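Local coordinates for protein serine acetyltransferase (Entamoeba histolytica, PDB 3Q1X) that probably catalyses transfer of an acetyl group to the hydroxyl of L-serine, a step of cysteine biosynthesis, and is here bound to L-serine, at residues Gln11-Tyr16 / Ile56-Ile61; Lys40-Phe45 / Gly129-Ile134; Met90-Lys95 / Tyr136-Val141; Gly240-Gly245 / Ile256-Asp261. All coordinates share one frame; numbering follows the deposited sequence.

Overall arrangement
Interactions 1, 2 and 3 lie in the helical part of the chain, and interaction 4 lies in the left-handed beta-helix. Interactions 2 and 3, with centres 13 Å apart, share helix 128-144 and touch through Ile138, which reaches Leu41 and Phe45. Interactions 1 and 2, centres 16 Å apart, meet where Leu12 packs on Ile44 and Phe45. Along the chain the segments of interaction 1 alternate with those of interaction 2, as do those of 2 and 3, so the helical part is interwoven. Interaction 4 comes last in sequence, its centre about 43 Å from that of interaction 1. Three linked contacts thus join the helical part, while helix 128-144 reaches the beta-helix through Arg137.

Interaction 1: residues Gln11-Tyr16 / Ile56-Ile61; sequences QLYEMY and ITESHI
Tyr13, in helix 2-18, and Glu58, the N-cap residue just ahead of helix 59-79, bring the two backbones to 5.5 Å between their CA atoms. The aromatic ring of Tyr13 carries most of the contact, set with CG anti to the backbone N (chi1 -179°), which sends it out from its helix toward the 56-61 turn. One face of the ring lies against the chain at Thr57 and Glu58: the Glu58 N sits 3.5 Å from Tyr13 CD1, and Thr57 C is 3.6 Å from Tyr13 CE1. Over the same face Glu58 CB makes a CH-pi contact, 3.8 Å from the centroid of the Tyr13 ring and 19° off its normal. A different side of the ring is met by Ile61, whose CD1 comes to the edge, near the ring plane, 3.8 Å from Tyr13 CD1. Glu58 then runs extended across the tyrosine. A second, smaller van der Waals contact sets Tyr16 OH 3.7 Å from Ile56 CG2; the hydroxyl's hydrogen bond goes to Asp48 OD1, while His24 packs edge-to-face with the ring. Behind the turn, Thr57 OG1 accepts from His60 N at 3.1 Å, an ST motif at the start of the helix. What passes between the two segments is therefore CH-pi and van der Waals contact, while a hydrogen bond from Glu58 OE1 to His10 ND1, on Tyr13's own helix, gives the carboxylate a polar partner beside the ring.

Interaction 2: residues Lys40-Phe45 / Gly129-Ile134; sequences KLRKIF and GFQAVI
Leu41 and Ile134 mark the nearest backbone approach, with CA atoms 7.2 Å apart, where helices 36-45 and 128-144 cross at 90° and their local axes stay 10.8 Å from each other. The two side chains point opposite ways and overlap flank to flank. Ile134 CG2, the branch anti to its own backbone N, meets Leu41 CB at 3.7 Å. Ile134 CG2 also reaches the edge of the Phe45 ring, 4.4 Å from Phe45 CD2, so one branch of Ile134 serves two residues a helical turn apart. Beside this apolar patch lies a polar pair. Arg42 is bent at chi2 and chi3, which turns its guanidinium toward the other helix, and Arg42 NH1 donates to Gln131 OE1 over 2.9 Å with an N-H...O angle of 167°. The bond is straight and lies almost in the guanidinium plane, yet it comes to the amide from above, 70° out of the carbonyl plane, the guanidinium and amide planes steeply inclined to each other. Gln131 NE2 is hydrogen-bonded to the carbonyl oxygens of Ile124 and Tyr127, which fixes the rotation of the amide and leaves OE1 toward the arginine. The pair is buried, and these bonds give both ends of the amide a partner in the interior. Around it, Leu68 of helix 59-79 packs on Leu41, and Leu96 and Leu103 of helix 82-113 pack on Phe45. Such near-orthogonal helix packing, several helices meeting round a buried apolar core, belongs to the all-helical N-terminal domain of serine acetyltransferases.

Interaction 3: residues Met90-Lys95 / Tyr136-Val141; sequences MAILEK and YRIAHV
Val141 reaches across to Ala91, Ile92 and Lys95 in a helix-on-helix packing within the all-helical domain. Val141 CG1, anti to the backbone N (chi1 -178°), lies over the turn of helix 82-113, 3.5 Å from the Ala91 carbonyl O and 4.1 Å from Ala91 CB. Ile92 CG1 comes within 4.1 Å of Val141 CG1. The other methyl, Val141 CG2, rests 4.0 Å from Lys95 CB, so the lysine contributes its aliphatic stem here while its amino end leads elsewhere, to a long salt bridge with Glu94. One turn earlier on helix 128-144, Ile138 CG2 faces Ile92 CG2 at 4.1 Å, the two side chains crossing at about a right angle. These contacts follow from the helix geometry: the local axes pass 9.5 Å apart at 134° between directions, and the CA atoms of Ile92 and Val141 are only 5.8 Å apart. In the next shell, Ile138 packs on Leu96 and Ile99, further along helix 82-113. Next to Ile138 in sequence, Arg137 forms a salt bridge from NE to Asp106 OD2, a second link to helix 82-113, while Tyr136 OH is hydrogen-bonded to the Ala170 O. The remaining guanidinium nitrogens of Arg137 reach into the beta-helix, NH1 to the carbonyl O of Ile172 and NH2 to that of Lys173.

Interaction 4: residues Gly240-Gly245 / Ile256-Asp261; sequences GNIIVG and IDRDVD
Ile242 holds CG1 in the crowded position between its backbone N and carbonyl carbon (chi1 57°), while Asp259 places CG beside its own N (chi1 -71°). The isoleucine torsion leaves Ile242 CD1 4.0 Å from Ile256 CG2 and 3.8 Å from the Arg258 carbonyl O. The aspartate torsion brings OD1 up to the Ile243 backbone. Ile243 N donates to Asp259 OD1 over 2.8 Å in a straight bond (171°), met from above the carboxylate plane. Arg258 NH2 approaches the same oxygen in a salt bridge with a weak hydrogen bond, so two donors grip it, and one face of the guanidinium lies over Ile242 CG2. Beyond Asp259 the chains run parallel: Val260 N donates to Ile243 O over 3.0 Å, and Val260 O accepts from Gly245 N over 2.8 Å. Val260 is thus bonded on both sides of Val244, with 4.8 Å between their CA atoms. Their side chains also stack, Val244 CG1 lying 4.5 Å from Val260 CB, and Val238 and Val248 continue the apolar packing. On its other flank Val244 shares backbone hydrogen bonds with Thr225 and Gly227, so the ladder passes from coil to coil. Parallel rungs about 4.8 Å apart, stacked aliphatic side chains and short strands joined by turns are typical of the left-handed beta-helix of hexapeptide-repeat transferases.

Interaction 1: residues Gln11-Tyr16 / Ile56-Ile61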
# COMPACT_ATOMS: atom_id res chain seq x y z
N GLN A 11 33.33 12.14 5.42
CA GLN A 11 33.58 10.98 4.55
C GLN A 11 32.50 10.84 3.46
O GLN A 11 32.83 10.70 2.28
CB GLN A 11 33.72 9.68 5.36
CG GLN A 11 33.86 8.43 4.47
CD GLN A 11 34.32 7.19 5.22
OE1 GLN A 11 34.30 7.13 6.45
NE2 GLN A 11 34.72 6.17 4.45
N LEU A 12 31.24 10.89 3.87
CA LEU A 12 30.10 10.85 2.95
C LEU A 12 30.16 11.99 1.92
O LEU A 12 29.83 11.79 0.74
CB LEU A 12 28.78 10.90 3.73
CG LEU A 12 28.36 9.66 4.53
CD1 LEU A 12 27.15 9.97 5.40
CD2 LEU A 12 28.07 8.45 3.63
N TYR A 13 30.58 13.17 2.35
CA TYR A 13 30.72 14.30 1.44
C TYR A 13 31.80 14.08 0.38
O TYR A 13 31.59 14.38 -0.80
CB TYR A 13 30.96 15.60 2.20
CG TYR A 13 31.08 16.81 1.31
CD1 TYR A 13 29.96 17.33 0.65
CD2 TYR A 13 32.31 17.44 1.10
CE1 TYR A 13 30.06 18.44 -0.18
CE2 TYR A 13 32.42 18.55 0.27
CZ TYR A 13 31.29 19.04 -0.36
OH TYR A 13 31.40 20.14 -1.18
N GLU A 14 32.95 13.55 0.81
CA GLU A 14 34.06 13.23 -0.08
C GLU A 14 33.67 12.14 -1.09
O GLU A 14 34.08 12.18 -2.25
CB GLU A 14 35.29 12.81 0.72
CG GLU A 14 36.05 13.97 1.37
CD GLU A 14 36.66 14.93 0.36
OE1 GLU A 14 37.44 14.48 -0.51
OE2 GLU A 14 36.35 16.14 0.42
N MET A 15 32.89 11.17 -0.62
CA MET A 15 32.35 10.13 -1.50
C MET A 15 31.42 10.74 -2.54
O MET A 15 31.51 10.42 -3.72
CB MET A 15 31.61 9.07 -0.69
CG MET A 15 32.53 8.17 0.12
SD MET A 15 31.66 7.35 1.45
CE MET A 15 31.08 5.88 0.62
N TYR A 16 30.54 11.64 -2.09
CA TYR A 16 29.65 12.39 -2.99
C TYR A 16 30.45 13.11 -4.08
O TYR A 16 30.12 12.99 -5.26
CB TYR A 16 28.78 13.35 -2.17
CG TYR A 16 28.18 14.52 -2.94
CD1 TYR A 16 26.99 14.38 -3.66
CD2 TYR A 16 28.79 15.77 -2.93
CE1 TYR A 16 26.44 15.46 -4.36
CE2 TYR A 16 28.25 16.86 -3.62
CZ TYR A 16 27.08 16.69 -4.34
OH TYR A 16 26.55 17.77 -5.02
N ILE A 56 24.19 22.28 -0.93
CA ILE A 56 25.01 21.08 -0.66
C ILE A 56 26.50 21.40 -0.41
O ILE A 56 27.21 21.84 -1.32
CB ILE A 56 24.85 20.03 -1.81
CG1 ILE A 56 23.37 19.67 -1.98
CG2 ILE A 56 25.69 18.79 -1.54
CD1 ILE A 56 22.94 19.37 -3.40
N THR A 57 26.97 21.17 0.83
CA THR A 57 28.23 21.78 1.32
C THR A 57 29.19 20.95 2.21
O THR A 57 30.35 21.34 2.38
CB THR A 57 27.93 23.08 2.11
OG1 THR A 57 26.86 22.85 3.03
CG2 THR A 57 27.56 24.23 1.16
N GLU A 58 28.71 19.82 2.73
CA GLU A 58 29.31 19.07 3.88
C GLU A 58 28.66 19.50 5.19
O GLU A 58 28.17 18.65 5.94
CB GLU A 58 30.85 19.14 4.01
CG GLU A 58 31.34 18.47 5.32
CD GLU A 58 32.84 18.20 5.41
OE1 GLU A 58 33.51 18.05 4.37
OE2 GLU A 58 33.36 18.12 6.55
N SER A 59 28.66 20.80 5.46
CA SER A 59 27.96 21.34 6.63
C SER A 59 26.48 21.00 6.59
O SER A 59 25.89 20.68 7.62
CB SER A 59 28.15 22.86 6.75
OG SER A 59 27.40 23.37 7.84
N HIS A 60 25.88 21.05 5.40
CA HIS A 60 24.47 20.71 5.27
C HIS A 60 24.22 19.20 5.39
O HIS A 60 23.21 18.80 5.97
CB HIS A 60 23.85 21.28 4.00
CG HIS A 60 22.44 21.77 4.18
ND1 HIS A 60 21.52 21.13 4.99
CD2 HIS A 60 21.79 22.83 3.63
CE1 HIS A 60 20.38 21.78 4.95
NE2 HIS A 60 20.51 22.81 4.12
N ILE A 61 25.12 18.38 4.85
CA ILE A 61 25.06 16.92 5.05
C ILE A 61 25.15 16.59 6.54
O ILE A 61 24.35 15.79 7.06
CB ILE A 61 26.14 16.15 4.24
CG1 ILE A 61 25.86 16.25 2.73
CG2 ILE A 61 26.18 14.67 4.66
CD1 ILE A 61 26.87 15.52 1.85

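Interaction 2: residues Lys40-Phe45 / Gly129-Ile134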
# COMPACT_ATOMS: atom_id res chain seq x y z
N LYS A 40 15.21 12.12 5.55
CA LYS A 40 16.57 12.43 5.98
C LYS A 40 17.62 11.64 5.21
O LYS A 40 18.59 12.22 4.73
CB LYS A 40 16.72 12.27 7.49
CG LYS A 40 16.02 13.35 8.32
CD LYS A 40 16.16 14.72 7.66
CE LYS A 40 15.53 15.83 8.48
NZ LYS A 40 15.24 16.99 7.59
N LEU A 41 17.42 10.33 5.07
CA LEU A 41 18.41 9.48 4.42
C LEU A 41 18.54 9.79 2.92
O LEU A 41 19.63 9.68 2.36
CB LEU A 41 18.12 8.00 4.65
CG LEU A 41 18.37 7.42 6.05
CD1 LEU A 41 17.65 6.09 6.21
CD2 LEU A 41 19.86 7.25 6.32
N ARG A 42 17.43 10.18 2.31
CA ARG A 42 17.43 10.64 0.91
C ARG A 42 18.40 11.82 0.72
O ARG A 42 19.20 11.83 -0.22
CB ARG A 42 16.00 10.95 0.40
CG ARG A 42 15.08 9.70 0.33
CD ARG A 42 14.02 9.65 -0.78
NE ARG A 42 12.95 10.63 -0.66
CZ ARG A 42 11.72 10.56 -1.20
NH1 ARG A 42 11.29 9.50 -1.89
NH2 ARG A 42 10.90 11.57 -1.01
N LYS A 43 18.33 12.80 1.63
CA LYS A 43 19.17 14.00 1.57
C LYS A 43 20.64 13.68 1.83
O LYS A 43 21.53 14.21 1.15
CB LYS A 43 18.68 15.06 2.57
CG LYS A 43 17.40 15.75 2.13
CD LYS A 43 16.99 16.88 3.06
CE LYS A 43 15.93 17.74 2.40
NZ LYS A 43 15.13 18.52 3.38
N ILE A 44 20.87 12.80 2.80
CA ILE A 44 22.22 12.40 3.22
C ILE A 44 22.97 11.63 2.13
O ILE A 44 24.13 11.93 1.82
CB ILE A 44 22.15 11.55 4.51
CG1 ILE A 44 21.54 12.37 5.66
CG2 ILE A 44 23.52 10.99 4.88
CD1 ILE A 44 21.10 11.55 6.87
N PHE A 45 22.30 10.63 1.55
CA PHE A 45 22.93 9.77 0.54
C PHE A 45 22.92 10.34 -0.88
O PHE A 45 23.87 10.11 -1.62
CB PHE A 45 22.28 8.38 0.53
CG PHE A 45 22.61 7.54 1.73
CD1 PHE A 45 23.92 7.44 2.20
CD2 PHE A 45 21.61 6.81 2.37
CE1 PHE A 45 24.22 6.64 3.31
CE2 PHE A 45 21.90 6.00 3.47
CZ PHE A 45 23.21 5.92 3.94
N GLY A 129 10.97 0.17 -4.53
CA GLY A 129 11.97 -0.82 -4.11
C GLY A 129 13.22 -0.14 -3.57
O GLY A 129 13.79 -0.60 -2.57
N PHE A 130 13.63 0.96 -4.20
CA PHE A 130 14.83 1.68 -3.76
C PHE A 130 14.61 2.49 -2.47
O PHE A 130 15.48 2.51 -1.60
CB PHE A 130 15.43 2.53 -4.87
CG PHE A 130 16.78 3.09 -4.51
CD1 PHE A 130 17.87 2.25 -4.35
CD2 PHE A 130 16.93 4.46 -4.27
CE1 PHE A 130 19.12 2.76 -3.99
CE2 PHE A 130 18.18 4.98 -3.91
CZ PHE A 130 19.27 4.13 -3.76
N GLN A 131 13.45 3.13 -2.34
CA GLN A 131 13.11 3.83 -1.10
C GLN A 131 13.14 2.87 0.09
O GLN A 131 13.67 3.18 1.16
CB GLN A 131 11.75 4.51 -1.20
CG GLN A 131 11.53 5.32 -2.48
CD GLN A 131 12.65 6.32 -2.74
OE1 GLN A 131 13.01 7.11 -1.85
NE2 GLN A 131 13.21 6.30 -3.95
N ALA A 132 12.59 1.68 -0.13
CA ALA A 132 12.53 0.64 0.89
C ALA A 132 13.93 0.19 1.31
O ALA A 132 14.23 0.10 2.49
CB ALA A 132 11.74 -0.54 0.36
N VAL A 133 14.78 -0.07 0.32
CA VAL A 133 16.13 -0.57 0.60
C VAL A 133 17.00 0.44 1.34
O VAL A 133 17.78 0.04 2.20
CB VAL A 133 16.84 -1.17 -0.66
CG1 VAL A 133 16.08 -2.38 -1.18
CG2 VAL A 133 17.04 -0.15 -1.73
N ILE A 134 16.83 1.73 1.03
CA ILE A 134 17.50 2.83 1.76
C ILE A 134 17.24 2.74 3.25
O ILE A 134 18.16 2.80 4.06
CB ILE A 134 17.03 4.22 1.27
CG1 ILE A 134 17.54 4.54 -0.13
CG2 ILE A 134 17.47 5.31 2.23
CD1 ILE A 134 16.99 5.86 -0.70

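Interaction 3: residues Met90-Lys95 / Tyr136-Val141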
# COMPACT_ATOMS: atom_id res chain seq x y z
N MET A 90 25.66 5.03 17.22
CA MET A 90 27.08 5.04 16.87
C MET A 90 27.38 3.96 15.83
O MET A 90 28.15 4.20 14.90
CB MET A 90 27.97 4.89 18.11
CG MET A 90 28.01 6.14 19.01
SD MET A 90 28.67 7.66 18.29
CE MET A 90 30.42 7.47 18.62
N ALA A 91 26.74 2.80 15.97
CA ALA A 91 26.83 1.70 15.00
C ALA A 91 26.25 2.04 13.63
O ALA A 91 26.84 1.68 12.60
CB ALA A 91 26.17 0.47 15.53
N ILE A 92 25.11 2.71 13.60
CA ILE A 92 24.56 3.23 12.34
C ILE A 92 25.56 4.19 11.67
O ILE A 92 25.95 4.00 10.51
CB ILE A 92 23.20 3.96 12.53
CG1 ILE A 92 22.11 2.99 12.96
CG2 ILE A 92 22.77 4.63 11.23
CD1 ILE A 92 20.90 3.65 13.60
N LEU A 93 25.98 5.21 12.42
CA LEU A 93 26.95 6.17 11.91
C LEU A 93 28.19 5.49 11.32
O LEU A 93 28.58 5.79 10.18
CB LEU A 93 27.34 7.19 13.00
CG LEU A 93 26.32 8.30 13.29
CD1 LEU A 93 26.60 8.96 14.63
CD2 LEU A 93 26.29 9.34 12.16
N GLU A 94 28.76 4.55 12.07
CA GLU A 94 29.89 3.73 11.61
C GLU A 94 29.68 3.11 10.23
O GLU A 94 30.58 3.15 9.39
CB GLU A 94 30.17 2.62 12.62
CG GLU A 94 31.46 1.86 12.36
CD GLU A 94 31.61 0.61 13.22
OE1 GLU A 94 30.87 0.47 14.23
OE2 GLU A 94 32.46 -0.24 12.89
N LYS A 95 28.49 2.55 10.01
CA LYS A 95 28.17 1.84 8.77
C LYS A 95 27.71 2.71 7.60
O LYS A 95 27.55 2.21 6.49
CB LYS A 95 27.08 0.78 9.04
CG LYS A 95 27.54 -0.40 9.89
CD LYS A 95 28.22 -1.48 9.06
CE LYS A 95 28.81 -2.53 9.97
NZ LYS A 95 30.03 -2.05 10.68
N TYR A 136 15.71 0.11 4.83
CA TYR A 136 16.10 -1.23 5.29
C TYR A 136 17.58 -1.32 5.72
O TYR A 136 17.90 -1.95 6.74
CB TYR A 136 15.82 -2.32 4.25
CG TYR A 136 16.73 -3.51 4.47
CD1 TYR A 136 16.47 -4.44 5.49
CD2 TYR A 136 17.91 -3.66 3.73
CE1 TYR A 136 17.35 -5.51 5.73
CE2 TYR A 136 18.79 -4.72 3.97
CZ TYR A 136 18.51 -5.63 4.97
OH TYR A 136 19.39 -6.67 5.20
N ARG A 137 18.47 -0.72 4.94
CA ARG A 137 19.89 -0.90 5.21
C ARG A 137 20.28 -0.26 6.54
O ARG A 137 21.18 -0.76 7.25
CB ARG A 137 20.74 -0.43 4.03
CG ARG A 137 20.55 -1.34 2.81
CD ARG A 137 21.76 -1.39 1.89
NE ARG A 137 21.49 -2.16 0.67
CZ ARG A 137 21.54 -3.49 0.60
NH1 ARG A 137 21.87 -4.21 1.67
NH2 ARG A 137 21.27 -4.09 -0.55
N ILE A 138 19.58 0.80 6.91
CA ILE A 138 19.79 1.42 8.22
C ILE A 138 19.08 0.63 9.33
O ILE A 138 19.70 0.33 10.35
CB ILE A 138 19.44 2.93 8.21
CG1 ILE A 138 20.60 3.73 7.58
CG2 ILE A 138 19.15 3.43 9.62
CD1 ILE A 138 20.71 3.64 6.06
N ALA A 139 17.81 0.28 9.11
CA ALA A 139 17.06 -0.55 10.07
C ALA A 139 17.79 -1.85 10.45
O ALA A 139 17.76 -2.28 11.61
CB ALA A 139 15.67 -0.85 9.53
N HIS A 140 18.45 -2.47 9.47
CA HIS A 140 19.23 -3.67 9.72
C HIS A 140 20.40 -3.47 10.69
O HIS A 140 20.69 -4.36 11.50
CB HIS A 140 19.71 -4.32 8.41
CG HIS A 140 20.38 -5.64 8.61
ND1 HIS A 140 19.74 -6.74 9.13
CD2 HIS A 140 21.66 -6.02 8.38
CE1 HIS A 140 20.59 -7.75 9.20
NE2 HIS A 140 21.76 -7.34 8.74
N VAL A 141 21.05 -2.30 10.64
CA VAL A 141 22.14 -2.00 11.58
C VAL A 141 21.62 -1.94 13.03
O VAL A 141 22.27 -2.44 13.95
CB VAL A 141 22.94 -0.72 11.20
CG1 VAL A 141 24.08 -0.49 12.17
CG2 VAL A 141 23.49 -0.85 9.80

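Interaction 4: residues Gly240-Gly245 / Ile256-Asp261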
# COMPACT_ATOMS: atom_id res chain seq x y z
N GLY A 240 9.86 -21.30 4.39
CA GLY A 240 10.53 -22.21 5.30
C GLY A 240 12.03 -22.04 5.34
O GLY A 240 12.61 -21.28 4.55
N ASN A 241 12.66 -22.75 6.27
CA ASN A 241 14.11 -22.73 6.42
C ASN A 241 14.73 -23.60 5.32
O ASN A 241 15.19 -24.72 5.57
CB ASN A 241 14.52 -23.23 7.81
CG ASN A 241 16.03 -23.21 8.03
OD1 ASN A 241 16.78 -22.60 7.27
ND2 ASN A 241 16.48 -23.90 9.08
N ILE A 242 14.73 -23.07 4.11
CA ILE A 242 15.18 -23.79 2.92
C ILE A 242 16.29 -23.00 2.24
O ILE A 242 16.44 -21.80 2.47
CB ILE A 242 14.02 -24.05 1.93
CG1 ILE A 242 13.35 -22.72 1.51
CG2 ILE A 242 13.00 -25.03 2.54
CD1 ILE A 242 12.36 -22.85 0.38
N ILE A 243 17.07 -23.68 1.40
CA ILE A 243 18.17 -23.04 0.69
C ILE A 243 17.91 -23.00 -0.81
O ILE A 243 17.66 -24.04 -1.44
CB ILE A 243 19.54 -23.73 1.00
CG1 ILE A 243 19.90 -23.52 2.48
CG2 ILE A 243 20.64 -23.17 0.11
CD1 ILE A 243 20.99 -24.44 2.99
N VAL A 244 17.94 -21.79 -1.35
CA VAL A 244 17.93 -21.59 -2.79
C VAL A 244 19.35 -21.26 -3.24
O VAL A 244 20.01 -20.36 -2.69
CB VAL A 244 16.94 -20.46 -3.21
CG1 VAL A 244 16.94 -20.28 -4.72
CG2 VAL A 244 15.52 -20.78 -2.72
N GLY A 245 19.85 -22.02 -4.21
CA GLY A 245 21.22 -21.86 -4.69
C GLY A 245 21.41 -20.62 -5.54
O GLY A 245 20.47 -19.84 -5.74
N ILE A 256 7.27 -22.73 -3.46
CA ILE A 256 8.54 -23.41 -3.17
C ILE A 256 8.73 -23.72 -1.69
O ILE A 256 8.79 -22.82 -0.84
CB ILE A 256 9.75 -22.66 -3.80
CG1 ILE A 256 9.64 -22.73 -5.33
CG2 ILE A 256 11.07 -23.27 -3.33
CD1 ILE A 256 10.64 -21.88 -6.09
N ASP A 257 8.84 -25.02 -1.41
CA ASP A 257 8.72 -25.59 -0.08
C ASP A 257 10.00 -26.30 0.35
O ASP A 257 10.16 -26.68 1.51
CB ASP A 257 7.59 -26.62 -0.12
CG ASP A 257 6.63 -26.51 1.05
OD1 ASP A 257 6.90 -25.73 1.99
OD2 ASP A 257 5.59 -27.20 1.00
N ARG A 258 10.90 -26.50 -0.61
CA ARG A 258 12.10 -27.30 -0.40
C ARG A 258 13.29 -26.65 -1.09
O ARG A 258 13.12 -25.75 -1.93
CB ARG A 258 11.87 -28.73 -0.91
CG ARG A 258 12.92 -29.79 -0.51
CD ARG A 258 13.08 -29.94 1.01
NE ARG A 258 14.29 -29.28 1.51
CZ ARG A 258 14.53 -29.01 2.79
NH1 ARG A 258 13.63 -29.31 3.73
NH2 ARG A 258 15.67 -28.42 3.15
N ASP A 259 14.49 -27.10 -0.73
CA ASP A 259 15.73 -26.65 -1.37
C ASP A 259 15.64 -26.67 -2.88
O ASP A 259 15.03 -27.57 -3.48
CB ASP A 259 16.91 -27.53 -0.92
CG ASP A 259 17.32 -27.28 0.53
OD1 ASP A 259 16.66 -26.48 1.23
OD2 ASP A 259 18.30 -27.91 0.97
N VAL A 260 16.22 -25.65 -3.50
CA VAL A 260 16.36 -25.57 -4.94
C VAL A 260 17.84 -25.38 -5.24
O VAL A 260 18.45 -24.40 -4.80
CB VAL A 260 15.53 -24.42 -5.55
CG1 VAL A 260 15.75 -24.33 -7.06
CG2 VAL A 260 14.05 -24.61 -5.24
N ASP A 261 18.42 -26.33 -5.98
CA ASP A 261 19.85 -26.32 -6.25
C ASP A 261 20.25 -25.24 -7.25
O ASP A 261 19.43 -24.78 -8.05
CB ASP A 261 20.32 -27.70 -6.72
CG ASP A 261 20.16 -28.77 -5.64
OD1 ASP A 261 20.04 -28.42 -4.45
OD2 ASP A 261 20.17 -29.96 -6.00